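Local coordinates for putative carbohydrate-active enzyme (Uncultured organism, PDB 5WH8), which probably hydrolyses O-glycosidic bonds of cellulose-type polysaccharides, this chain holding the family 5 glycoside hydrolase domain of a longer multimodular cellulase, at residues A[73-78]-A[84-89]; A[253-258]-A[304-309]. All coordinates share one frame; numbering follows the deposited sequence.

Contact 1. Residues A[73-78]-A[84-89]; sequences GGYTTN and DDYNAY. With EDO (1,2-ethanediol), chain J.
Tyr75 reaches from the loop that follows barrel strand 62-68 to the first turns of helix 83-100, where it meets Tyr86 and Asn87. With CG anti to the backbone N (chi1 -173°), the ring is carried toward the helix although its CB does not head there. Beyond CB, CD2 settles over one face of the Tyr86 ring, off-centre toward the rim and 3.8 Å from Tyr86 CG. CE2 comes next, passing Tyr86 CB at 3.9 Å and Asn87 OD1. The two ring planes are inclined at 45°. At the tip, Tyr75 OH donates to Asn87 OD1 over 2.8 Å; the oxygen lies at the edge of the phenol ring, while the donor is tilted 32° from the plane of the amide carbonyl. The other end of that amide is held as well, Asn87 ND2 giving a hydrogen to O1 of an ethanediol, probably from the crystallisation liquor, at 2.8 Å. A second bridge runs through water, whose oxygen donates to Gly73 O at 2.7 Å and is hydrogen-bonded to Tyr86 OH at 2.6 Å, at the edge of that ring. Within the loop, Gly74 O accepts from both Thr77 N and Thr77 OG1, the hydroxyl bond (2.8 Å) falling on a lone pair, which closes the turn carrying Tyr75. Trp108 and Phe128 meet the Tyr75 ring edge-to-face, and Trp80 does the same to Tyr86, so the pair belongs to a larger aromatic cluster beside the barrel. The chemistry is that of a buried phenol whose O-H is taken up by a neutral amide oxygen, consistent with OD1, not ND2, facing the loop; the rest of the joint is ring packing plus the one water bridge.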
ATOM      1  N   GLY A  73      15.912   2.443 -13.270  1.00 10.56           N
ATOM      2  CA  GLY A  73      15.887   3.312 -12.106  1.00 10.12           C
ATOM      3  C   GLY A  73      15.452   2.655 -10.816  1.00 11.05           C
ATOM      4  O   GLY A  73      15.293   3.332  -9.786  1.00 12.86           O
ATOM      5  N   GLY A  74      15.255   1.343 -10.857  1.00 10.90           N
ATOM      6  CA  GLY A  74      14.837   0.599  -9.675  1.00 11.80           C
ATOM      7  C   GLY A  74      15.864   0.689  -8.564  1.00 13.07           C
ATOM      8  O   GLY A  74      17.016   1.030  -8.825  1.00 12.96           O
ATOM      9  N   TYR A  75      15.451   0.387  -7.338  1.00 10.88           N
ATOM     10  CA  TYR A  75      16.310   0.542  -6.173  1.00 12.19           C
ATOM     11  C   TYR A  75      17.606  -0.233  -6.337  1.00 11.79           C
ATOM     12  O   TYR A  75      18.663   0.236  -5.901  1.00 14.35           O
ATOM     13  CB  TYR A  75      15.579   0.084  -4.915  1.00 12.67           C
ATOM     14  CG  TYR A  75      16.321   0.348  -3.623  1.00 12.83           C
ATOM     15  CD1 TYR A  75      17.253  -0.553  -3.146  1.00 12.91           C
ATOM     16  CD2 TYR A  75      16.039   1.472  -2.864  1.00 11.46           C
ATOM     17  CE1 TYR A  75      17.923  -0.336  -1.961  1.00 14.01           C
ATOM     18  CE2 TYR A  75      16.697   1.706  -1.667  1.00 13.35           C
ATOM     19  CZ  TYR A  75      17.633   0.785  -1.215  1.00 11.81           C
ATOM     20  OH  TYR A  75      18.290   0.998  -0.025  1.00 16.58           O
ATOM     21  N   THR A  76      17.569  -1.399  -6.972  1.00 13.31           N
ATOM     22  CA  THR A  76      18.776  -2.237  -7.043  1.00 16.27           C
ATOM     23  C   THR A  76      19.733  -1.832  -8.175  1.00 16.33           C
ATOM     24  O   THR A  76      20.824  -2.402  -8.296  1.00 17.18           O
ATOM     25  CB  THR A  76      18.449  -3.736  -7.241  1.00 17.66           C
ATOM     26  OG1 THR A  76      17.869  -3.953  -8.536  1.00 15.84           O
ATOM     27  CG2 THR A  76      17.532  -4.247  -6.139  1.00 17.74           C
ATOM     28  N   THR A  77      19.334  -0.860  -8.994  1.00 12.45           N
ATOM     29  CA  THR A  77      20.017  -0.590 -10.276  1.00 11.71           C
ATOM     30  C   THR A  77      21.104   0.489 -10.251  1.00 13.02           C
ATOM     31  O   THR A  77      21.963   0.507 -11.133  1.00 14.37           O
ATOM     32  CB  THR A  77      19.026  -0.154 -11.386  1.00 13.41           C
ATOM     33  OG1 THR A  77      18.541   1.165 -11.127  1.00 12.73           O
ATOM     34  CG2 THR A  77      17.850  -1.114 -11.501  1.00 14.16           C
ATOM     35  N   ASN A  78      21.038   1.398  -9.284  1.00 11.45           N
ATOM     36  CA  ASN A  78      21.914   2.585  -9.262  1.00 12.83           C
ATOM     37  C   ASN A  78      21.870   3.323 -10.599  1.00 14.19           C
ATOM     38  O   ASN A  78      22.885   3.862 -11.066  1.00 15.19           O
ATOM     39  CB  ASN A  78      23.364   2.194  -8.905  1.00 11.33           C
ATOM     40  CG  ASN A  78      23.549   1.862  -7.440  1.00 13.89           C
ATOM     41  OD1 ASN A  78      23.013   2.539  -6.557  1.00 15.16           O
ATOM     42  ND2 ASN A  78      24.340   0.830  -7.172  1.00 16.10           N
ATOM     43  N   ASP A  84      21.470   4.473  -0.833  1.00 15.69           N
ATOM     44  CA  ASP A  84      21.307   5.253   0.394  1.00 14.17           C
ATOM     45  C   ASP A  84      20.625   6.598   0.128  1.00 15.54           C
ATOM     46  O   ASP A  84      19.888   7.102   0.981  1.00 17.47           O
ATOM     47  CB  ASP A  84      22.663   5.473   1.079  1.00 17.55           C
ATOM     48  CG  ASP A  84      23.181   4.221   1.754  1.00 20.51           C
ATOM     49  OD1 ASP A  84      22.599   3.837   2.797  1.00 21.86           O
ATOM     50  OD2 ASP A  84      24.162   3.618   1.257  1.00 17.79           O
ATOM     51  N   ASP A  85      20.867   7.194  -1.036  1.00 15.90           N
ATOM     52  CA  ASP A  85      20.141   8.414  -1.388  1.00 14.25           C
ATOM     53  C   ASP A  85      18.655   8.139  -1.696  1.00 15.17           C
ATOM     54  O   ASP A  85      17.805   8.984  -1.455  1.00 14.70           O
ATOM     55  CB  ASP A  85      20.771   9.110  -2.576  1.00 15.23           C
ATOM     56  CG  ASP A  85      22.117   9.722  -2.238  1.00 22.50           C
ATOM     57  OD1 ASP A  85      22.273  10.224  -1.105  1.00 17.95           O
ATOM     58  OD2 ASP A  85      23.006   9.713  -3.118  1.00 21.11           O
ATOM     59  N   TYR A  86      18.360   6.975  -2.255  1.00 14.19           N
ATOM     60  CA  TYR A  86      16.971   6.583  -2.495  1.00 13.67           C
ATOM     61  C   TYR A  86      16.296   6.461  -1.117  1.00 16.49           C
ATOM     62  O   TYR A  86      15.160   6.919  -0.922  1.00 13.91           O
ATOM     63  CB  TYR A  86      16.939   5.267  -3.299  1.00 12.75           C
ATOM     64  CG  TYR A  86      15.719   5.000  -4.149  1.00 14.50           C
ATOM     65  CD1 TYR A  86      14.441   5.302  -3.689  1.00 17.57           C
ATOM     66  CD2 TYR A  86      15.844   4.414  -5.402  1.00 16.85           C
ATOM     67  CE1 TYR A  86      13.318   5.037  -4.455  1.00 16.46           C
ATOM     68  CE2 TYR A  86      14.705   4.145  -6.180  1.00 11.50           C
ATOM     69  CZ  TYR A  86      13.453   4.449  -5.687  1.00 13.82           C
ATOM     70  OH  TYR A  86      12.306   4.187  -6.427  1.00 15.49           O
ATOM     71  N   ASN A  87      17.014   5.898  -0.138  1.00 14.06           N
ATOM     72  CA  ASN A  87      16.522   5.861   1.247  1.00 13.27           C
ATOM     73  C   ASN A  87      16.157   7.262   1.753  1.00 15.50           C
ATOM     74  O   ASN A  87      15.124   7.462   2.406  1.00 14.53           O
ATOM     75  CB  ASN A  87      17.575   5.249   2.202  1.00 15.44           C
ATOM     76  CG  ASN A  87      17.735   3.753   2.058  1.00 18.79           C
ATOM     77  OD1 ASN A  87      17.049   3.111   1.274  1.00 15.83           O
ATOM     78  ND2 ASN A  87      18.678   3.183   2.828  1.00 18.87           N
ATOM     79  N   ALA A  88      17.007   8.246   1.468  1.00 15.02           N
ATOM     80  CA  ALA A  88      16.788   9.596   1.962  1.00 15.69           C
ATOM     81  C   ALA A  88      15.550  10.233   1.319  1.00 15.08           C
ATOM     82  O   ALA A  88      14.769  10.939   1.977  1.00 15.65           O
ATOM     83  CB  ALA A  88      18.029  10.457   1.715  1.00 16.88           C
ATOM     84  N   TYR A  89      15.355   9.951   0.038  1.00 14.38           N
ATOM     85  CA  TYR A  89      14.170  10.394  -0.688  1.00 12.67           C
ATOM     86  C   TYR A  89      12.884   9.809  -0.099  1.00 10.61           C
ATOM     87  O   TYR A  89      11.869  10.507   0.050  1.00 13.38           O
ATOM     88  CB  TYR A  89      14.320   9.997  -2.155  1.00 13.13           C
ATOM     89  CG  TYR A  89      13.104  10.220  -3.023  1.00 14.06           C
ATOM     90  CD1 TYR A  89      12.853  11.455  -3.591  1.00 21.75           C
ATOM     91  CD2 TYR A  89      12.218   9.181  -3.295  1.00 18.80           C
ATOM     92  CE1 TYR A  89      11.760  11.661  -4.388  1.00 21.67           C
ATOM     93  CE2 TYR A  89      11.113   9.388  -4.087  1.00 23.23           C
ATOM     94  CZ  TYR A  89      10.896  10.624  -4.634  1.00 22.94           C
ATOM     95  OH  TYR A  89       9.808  10.837  -5.440  1.00 24.88           O
TER
HETATM   96  C1  EDO J 409      20.999   5.966   4.854  1.00 32.27           C
HETATM   97  O1  EDO J 409      20.519   4.881   4.046  1.00 26.23           O
HETATM   98  C2  EDO J 409      20.157   7.223   4.664  1.00 30.20           C
HETATM   99  O2  EDO J 409      20.438   7.820   3.391  1.00 32.06           O
HETATM  100  O   HOH W   1      12.764   3.405  -8.893  1.00 25.70           O

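Contact 2. Residues A[253-258]-A[304-309]. With EDO (1,2-ethanediol), chain I.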
ATOM      1  N   GLU A 253     -17.921  -3.630 -12.087  1.00 12.17           N
ATOM      2  CA  GLU A 253     -17.236  -4.694 -11.357  1.00 11.47           C
ATOM      3  C   GLU A 253     -16.456  -4.079 -10.182  1.00 10.37           C
ATOM      4  O   GLU A 253     -16.396  -4.661  -9.086  1.00 12.05           O
ATOM      5  CB  GLU A 253     -16.310  -5.520 -12.272  1.00 13.94           C
ATOM      6  CG  GLU A 253     -15.591  -6.692 -11.568  1.00 14.92           C
ATOM      7  CD  GLU A 253     -16.538  -7.800 -11.110  1.00 19.41           C
ATOM      8  OE1 GLU A 253     -17.613  -7.985 -11.742  1.00 18.02           O
ATOM      9  OE2 GLU A 253     -16.194  -8.497 -10.129  1.00 16.71           O
ATOM     10  N   CYS A 254     -15.876  -2.896 -10.371  1.00 10.66           N
ATOM     11  CA  CYS A 254     -15.193  -2.253  -9.249  1.00 10.27           C
ATOM     12  C   CYS A 254     -16.193  -1.913  -8.136  1.00 11.19           C
ATOM     13  O   CYS A 254     -15.859  -2.020  -6.965  1.00 10.85           O
ATOM     14  CB  CYS A 254     -14.428  -1.007  -9.694  1.00 10.02           C
ATOM     15  SG  CYS A 254     -13.127  -0.521  -8.525  1.00 12.84           S
ATOM     16  N   ASN A 255     -17.412  -1.514  -8.498  1.00 10.29           N
ATOM     17  CA  ASN A 255     -18.434  -1.254  -7.463  1.00 10.69           C
ATOM     18  C   ASN A 255     -18.728  -2.521  -6.648  1.00 11.07           C
ATOM     19  O   ASN A 255     -18.871  -2.466  -5.429  1.00 12.20           O
ATOM     20  CB  ASN A 255     -19.721  -0.712  -8.092  1.00 11.81           C
ATOM     21  CG  ASN A 255     -19.630   0.769  -8.465  1.00 11.20           C
ATOM     22  OD1 ASN A 255     -18.778   1.502  -7.973  1.00 14.76           O
ATOM     23  ND2 ASN A 255     -20.556   1.223  -9.312  1.00 16.07           N
ATOM     24  N   THR A 256     -18.797  -3.663  -7.318  1.00 12.02           N
ATOM     25  CA  THR A 256     -18.967  -4.943  -6.627  1.00 10.27           C
ATOM     26  C   THR A 256     -17.833  -5.199  -5.641  1.00 10.59           C
ATOM     27  O   THR A 256     -18.089  -5.534  -4.482  1.00 12.50           O
ATOM     28  CB  THR A 256     -19.067  -6.108  -7.632  1.00 12.01           C
ATOM     29  OG1 THR A 256     -20.213  -5.898  -8.470  1.00 13.82           O
ATOM     30  CG2 THR A 256     -19.190  -7.458  -6.947  1.00 12.60           C
ATOM     31  N   TRP A 257     -16.591  -5.013  -6.090  1.00  8.78           N
ATOM     32  CA  TRP A 257     -15.442  -5.125  -5.218  1.00  8.37           C
ATOM     33  C   TRP A 257     -15.510  -4.131  -4.055  1.00  9.33           C
ATOM     34  O   TRP A 257     -15.140  -4.485  -2.938  1.00 10.14           O
ATOM     35  CB  TRP A 257     -14.151  -4.899  -5.996  1.00  8.20           C
ATOM     36  CG  TRP A 257     -13.593  -6.115  -6.688  1.00  9.10           C
ATOM     37  CD1 TRP A 257     -13.650  -6.410  -8.028  1.00  8.71           C
ATOM     38  CD2 TRP A 257     -12.824  -7.173  -6.088  1.00  9.17           C
ATOM     39  NE1 TRP A 257     -12.975  -7.570  -8.287  1.00 10.53           N
ATOM     40  CE2 TRP A 257     -12.468  -8.068  -7.120  1.00  9.41           C
ATOM     41  CE3 TRP A 257     -12.401  -7.448  -4.790  1.00 10.19           C
ATOM     42  CZ2 TRP A 257     -11.718  -9.220  -6.883  1.00  9.68           C
ATOM     43  CZ3 TRP A 257     -11.662  -8.590  -4.558  1.00 10.09           C
ATOM     44  CH2 TRP A 257     -11.321  -9.459  -5.599  1.00  9.67           C
ATOM     45  N   MET A 258     -15.924  -2.882  -4.311  1.00  9.64           N
ATOM     46  CA  MET A 258     -16.007  -1.877  -3.241  1.00 11.15           C
ATOM     47  C   MET A 258     -17.025  -2.263  -2.189  1.00 11.03           C
ATOM     48  O   MET A 258     -16.742  -2.151  -1.012  1.00 12.47           O
ATOM     49  CB  MET A 258     -16.351  -0.507  -3.811  1.00 13.91           C
ATOM     50  CG  MET A 258     -15.246   0.094  -4.616  1.00 17.70           C
ATOM     51  SD  MET A 258     -14.140   1.052  -3.572  1.00 20.34           S
ATOM     52  CE  MET A 258     -12.848   1.488  -4.776  1.00 20.54           C
ATOM     53  N   LYS A 304     -11.804   9.418  -6.775  1.00 10.03           N
ATOM     54  CA  LYS A 304     -11.977  10.588  -5.932  1.00 10.66           C
ATOM     55  C   LYS A 304     -13.394  10.665  -5.362  1.00 10.87           C
ATOM     56  O   LYS A 304     -13.587  11.044  -4.203  1.00 12.59           O
ATOM     57  CB  LYS A 304     -11.648  11.861  -6.739  1.00 14.36           C
ATOM     58  CG  LYS A 304     -11.529  13.095  -5.907  1.00 15.65           C
ATOM     59  CD  LYS A 304     -10.972  14.277  -6.720  1.00 15.45           C
ATOM     60  CE  LYS A 304     -11.266  15.524  -5.962  1.00 16.34           C
ATOM     61  NZ  LYS A 304     -10.770  16.712  -6.674  1.00 12.10           N
ATOM     62  N   ARG A 305     -14.383  10.269  -6.159  1.00 10.49           N
ATOM     63  CA  ARG A 305     -15.754  10.207  -5.668  1.00 13.88           C
ATOM     64  C   ARG A 305     -15.924   9.139  -4.565  1.00 13.58           C
ATOM     65  O   ARG A 305     -16.599   9.400  -3.557  1.00 15.21           O
ATOM     66  CB  ARG A 305     -16.709   9.948  -6.833  1.00 15.49           C
ATOM     67  CG  ARG A 305     -18.165  10.090  -6.484  1.00 18.72           C
ATOM     68  CD  ARG A 305     -18.988  10.415  -7.721  1.00 27.06           C
ATOM     69  NE  ARG A 305     -20.395  10.515  -7.368  1.00 37.45           N
ATOM     70  CZ  ARG A 305     -21.363  10.842  -8.214  1.00 45.88           C
ATOM     71  NH1 ARG A 305     -21.086  11.105  -9.487  1.00 38.29           N
ATOM     72  NH2 ARG A 305     -22.615  10.905  -7.777  1.00 40.47           N
ATOM     73  N   LYS A 306     -15.297   7.964  -4.715  1.00 10.69           N
ATOM     74  CA  LYS A 306     -15.339   6.949  -3.638  1.00 11.78           C
ATOM     75  C   LYS A 306     -14.644   7.444  -2.352  1.00 13.45           C
ATOM     76  O   LYS A 306     -15.099   7.194  -1.232  1.00 14.75           O
ATOM     77  CB  LYS A 306     -14.680   5.641  -4.073  1.00 10.03           C
ATOM     78  CG  LYS A 306     -15.359   4.883  -5.225  1.00 12.30           C
ATOM     79  CD  LYS A 306     -16.782   4.443  -4.860  1.00 16.74           C
ATOM     80  CE  LYS A 306     -17.428   3.669  -6.023  1.00 18.76           C
ATOM     81  NZ  LYS A 306     -18.889   3.625  -5.920  1.00 24.35           N
ATOM     82  N   LEU A 307     -13.525   8.137  -2.515  1.00 11.61           N
ATOM     83  CA  LEU A 307     -12.791   8.707  -1.388  1.00 10.30           C
ATOM     84  C   LEU A 307     -13.562   9.791  -0.633  1.00 16.02           C
ATOM     85  O   LEU A 307     -13.253  10.070   0.535  1.00 18.31           O
ATOM     86  CB  LEU A 307     -11.469   9.289  -1.884  1.00 11.03           C
ATOM     87  CG  LEU A 307     -10.402   8.308  -2.339  1.00  8.81           C
ATOM     88  CD1 LEU A 307      -9.306   8.997  -3.157  1.00 12.25           C
ATOM     89  CD2 LEU A 307      -9.765   7.571  -1.146  1.00 12.95           C
ATOM     90  N   SER A 308     -14.548  10.404  -1.283  1.00 15.08           N
ATOM     91  CA  SER A 308     -15.288  11.513  -0.695  1.00 17.41           C
ATOM     92  C   SER A 308     -16.400  11.044   0.227  1.00 17.39           C
ATOM     93  O   SER A 308     -17.062  11.858   0.857  1.00 18.79           O
ATOM     94  CB  SER A 308     -15.875  12.406  -1.789  1.00 18.35           C
ATOM     95  OG  SER A 308     -17.072  11.847  -2.321  1.00 24.55           O
ATOM     96  N   GLN A 309     -16.619   9.732   0.306  1.00 14.88           N
ATOM     97  CA  GLN A 309     -17.648   9.190   1.201  1.00 18.91           C
ATOM     98  C   GLN A 309     -17.249   9.407   2.663  1.00 19.34           C
ATOM     99  O   GLN A 309     -16.081   9.665   2.974  1.00 16.20           O
ATOM    100  CB  GLN A 309     -17.871   7.697   0.935  1.00 15.11           C
ATOM    101  CG  GLN A 309     -18.288   7.362  -0.499  1.00 17.62           C
ATOM    102  CD  GLN A 309     -19.454   8.193  -1.013  1.00 34.98           C
ATOM    103  OE1 GLN A 309     -20.497   8.302  -0.375  1.00 32.82           O
ATOM    104  NE2 GLN A 309     -19.277   8.777  -2.191  1.00 44.86           N
TER
HETATM  105  C1  EDO I 408     -20.170   0.690  -4.546  1.00 33.01           C
HETATM  106  O1  EDO I 408     -21.206   1.500  -5.127  1.00 37.63           O
HETATM  107  C2  EDO I 408     -19.153   1.423  -3.652  1.00 22.39           C
HETATM  108  O2  EDO I 408     -19.638   2.592  -2.956  1.00 39.66           O
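On the outside of the (beta/alpha)8 TIM barrel, Lys306 of helix 298-307, the last helix of this chain, extends across to Asn255 and Met258 of helix 251-263. The inner part is apolar: Met258 CE approaches Lys306 CG at 4.2 Å, and both side chains also lie on Trp268 of the last barrel strand. Tyr302 adds to this layer by touching Met258. The whole contact is small, 132 Å² summed over both segments, and the closest CA atoms, of Met258 and Lys306, are 8.9 Å apart.

The outer part is polar and partly exposed. A bend at chi2 (-62°) turns the lysine chain, after which it runs extended to its ammonium group. An ethanediol, probably from the crystallisation liquor, lies beside this end, its C2 3.4 Å from Met258 CB; its O1 receives a weak hydrogen bond from Lys306 NZ. Tyr302 OH is the stronger partner of Asn255 OD1, and the lysine shares the same oxygen. Lys306 NZ donates to Asn255 OD1 over 3.0 Å from above the carbonyl plane, 45° out of it, rather than along a lone pair.

The two contacts lie on opposite sides of the chain's centre, 34 Å between their centres and about 19 Å between nearest atoms, and do not touch. Contact 1 is complete long before contact 2 begins along the chain. Contact 1 joins the loop after the second barrel strand, 62-68, to the helix that follows it, 83-100. Contact 2 joins helix 251-263, between the seventh and eighth strands, to helix 298-307, which follows the last strand, 268-273. Both lie in the layer of loops and helices around the closed eight-stranded parallel barrel: contact 1 stays within one beta-alpha unit, while contact 2 brings the chain's last helix back onto the helix before the final strand.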